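Local coordinates for DUF917 domain-containing protein (Chromobacterium violaceum, PDB 2O3I) that is of unknown function but shares the two-domain architecture of the S-Me-THD-like (DUF917) family, at residues V104-S109 with V115-V120. The protein carries 2 engineered substitutions. Numbering follows the deposited sequence.
Sequences VVAPES and VVASLV
Val104 and Ala106 meet Ala117 and Val120 where helix 111-124 lies over strand 101-105, within a beta-alpha-beta crossover that continues into the parallel strand 127-129. The contact is small, 163 Å² in all, but every residue that touches is buried. No hydrogen bond links the two segments; van der Waals contact alone joins them.

The close part is at Val104, whose CA–CB bond points at the helix and whose two methyls divide the work. With chi1 at -78°, CG1 is anti to the carbonyl carbon, which leaves CG2 between the backbone N and the carbonyl carbon; Val104 CG2 lies 3.6 Å from the carbonyl O of Ala117, an apolar methyl against the helix backbone. CG1 goes instead to Val120, where the two CG1 methyls are 4.1 Å apart and the side chains cross at a slant. Val120 brings its CG1 there by holding it anti to its own N (chi1 171°), and the same side chain also packs on Pro83, Val84 and Ala87 of helix 81-96. On the sheet side, backbone hydrogen bonds to Ala127 and Val129 hold Val104 beside strand 127-129.

One turn back along the helix, Ala117 aims its single methyl at the backbone of Val105 and Ala106. Consistent with its small side chain, the CA atoms of Ala106 and Ala117 come within 5.6 Å. The CB of Val105 points away from the helix, and its side chain packs on Cys62 of strand 61-69.

After Ala106 contact with segment 115-120 ends, although Pro107 stays buried against strand 61-69; Glu108 is partly exposed. At the border between the two regimes, Ala117 CB sits 4.0 Å from Ala106 N and 4.4 Å from Ala106 CB.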
loop_
_atom_site.group_PDB
_atom_site.type_symbol
_atom_site.label_atom_id
_atom_site.label_comp_id
_atom_site.label_asym_id
_atom_site.label_seq_id
_atom_site.Cartn_x
_atom_site.Cartn_y
_atom_site.Cartn_z
ATOM N N VAL A 104 25.785 1.776 1.188
ATOM C CA VAL A 104 24.545 2.264 0.595
ATOM C C VAL A 104 24.872 2.428 -0.878
ATOM O O VAL A 104 26.044 2.477 -1.249
ATOM C CB VAL A 104 24.095 3.633 1.168
ATOM C CG1 VAL A 104 23.462 3.438 2.528
ATOM C CG2 VAL A 104 25.281 4.581 1.267
ATOM N N VAL A 105 23.852 2.494 -1.723
ATOM C CA VAL A 105 24.094 2.653 -3.146
ATOM C C VAL A 105 22.891 3.324 -3.813
ATOM O O VAL A 105 21.738 3.015 -3.497
ATOM C CB VAL A 105 24.413 1.266 -3.810
ATOM C CG1 VAL A 105 23.236 0.317 -3.639
ATOM C CG2 VAL A 105 24.768 1.446 -5.288
ATOM N N ALA A 106 23.167 4.266 -4.714
ATOM C CA ALA A 106 22.102 4.973 -5.416
ATOM C C ALA A 106 21.385 3.981 -6.317
ATOM O O ALA A 106 21.992 3.045 -6.824
ATOM C CB ALA A 106 22.677 6.111 -6.257
ATOM N N PRO A 107 20.081 4.171 -6.526
ATOM C CA PRO A 107 19.379 3.227 -7.391
ATOM C C PRO A 107 19.739 3.410 -8.864
ATOM O O PRO A 107 19.806 2.443 -9.624
ATOM C CB PRO A 107 17.912 3.539 -7.114
ATOM C CG PRO A 107 17.933 5.019 -6.831
ATOM C CD PRO A 107 19.156 5.163 -5.947
ATOM N N GLU A 108 19.995 4.659 -9.243
ATOM C CA GLU A 108 20.292 5.032 -10.625
ATOM C C GLU A 108 21.174 6.282 -10.683
ATOM O O GLU A 108 21.539 6.843 -9.652
ATOM C CB GLU A 108 18.974 5.329 -11.345
ATOM C CG GLU A 108 18.036 6.186 -10.489
ATOM C CD GLU A 108 16.770 6.619 -11.203
ATOM O OE1 GLU A 108 16.176 5.796 -11.926
ATOM O OE2 GLU A 108 16.358 7.784 -11.025
ATOM N N SER A 109 21.515 6.705 -11.899
ATOM C CA SER A 109 22.325 7.905 -12.100
ATOM C C SER A 109 21.414 9.112 -12.250
ATOM O O SER A 109 20.536 9.128 -13.109
ATOM C CB SER A 109 23.188 7.786 -13.357
ATOM O OG SER A 109 24.326 6.983 -13.127
ATOM N N VAL A 115 23.654 12.073 -4.478
ATOM C CA VAL A 115 23.625 13.014 -3.361
ATOM C C VAL A 115 22.983 12.379 -2.127
ATOM O O VAL A 115 23.581 12.358 -1.050
ATOM C CB VAL A 115 22.852 14.306 -3.753
ATOM C CG1 VAL A 115 22.784 15.274 -2.573
ATOM C CG2 VAL A 115 23.542 14.976 -4.936
ATOM N N VAL A 116 21.773 11.848 -2.291
ATOM C CA VAL A 116 21.066 11.209 -1.191
ATOM C C VAL A 116 21.917 10.089 -0.578
ATOM O O VAL A 116 22.132 10.052 0.630
ATOM C CB VAL A 116 19.682 10.655 -1.669
ATOM C CG1 VAL A 116 19.059 9.745 -0.604
ATOM C CG2 VAL A 116 18.728 11.825 -1.963
ATOM N N ALA A 117 22.411 9.184 -1.412
ATOM C CA ALA A 117 23.234 8.089 -0.917
ATOM C C ALA A 117 24.435 8.622 -0.140
ATOM O O ALA A 117 24.778 8.098 0.926
ATOM C CB ALA A 117 23.712 7.214 -2.079
ATOM N N SER A 118 25.073 9.657 -0.677
ATOM C CA SER A 118 26.232 10.244 -0.031
ATOM C C SER A 118 25.895 10.823 1.346
ATOM O O SER A 118 26.607 10.598 2.323
ATOM C CB SER A 118 26.825 11.334 -0.924
ATOM O OG SER A 118 27.346 10.781 -2.124
ATOM N N LEU A 119 24.805 11.570 1.417
ATOM C CA LEU A 119 24.403 12.177 2.667
ATOM C C LEU A 119 24.043 11.121 3.705
ATOM O O LEU A 119 24.364 11.275 4.888
ATOM C CB LEU A 119 23.226 13.132 2.432
ATOM C CG LEU A 119 23.529 14.336 1.529
ATOM C CD1 LEU A 119 22.288 15.212 1.408
ATOM C CD2 LEU A 119 24.705 15.131 2.100
ATOM N N VAL A 120 23.388 10.048 3.264
ATOM C CA VAL A 120 23.002 8.980 4.172
ATOM C C VAL A 120 24.235 8.260 4.732
ATOM O O VAL A 120 24.302 7.970 5.932
ATOM C CB VAL A 120 22.074 7.964 3.474
ATOM C CG1 VAL A 120 21.858 6.753 4.374
ATOM C CG2 VAL A 120 20.732 8.621 3.150
#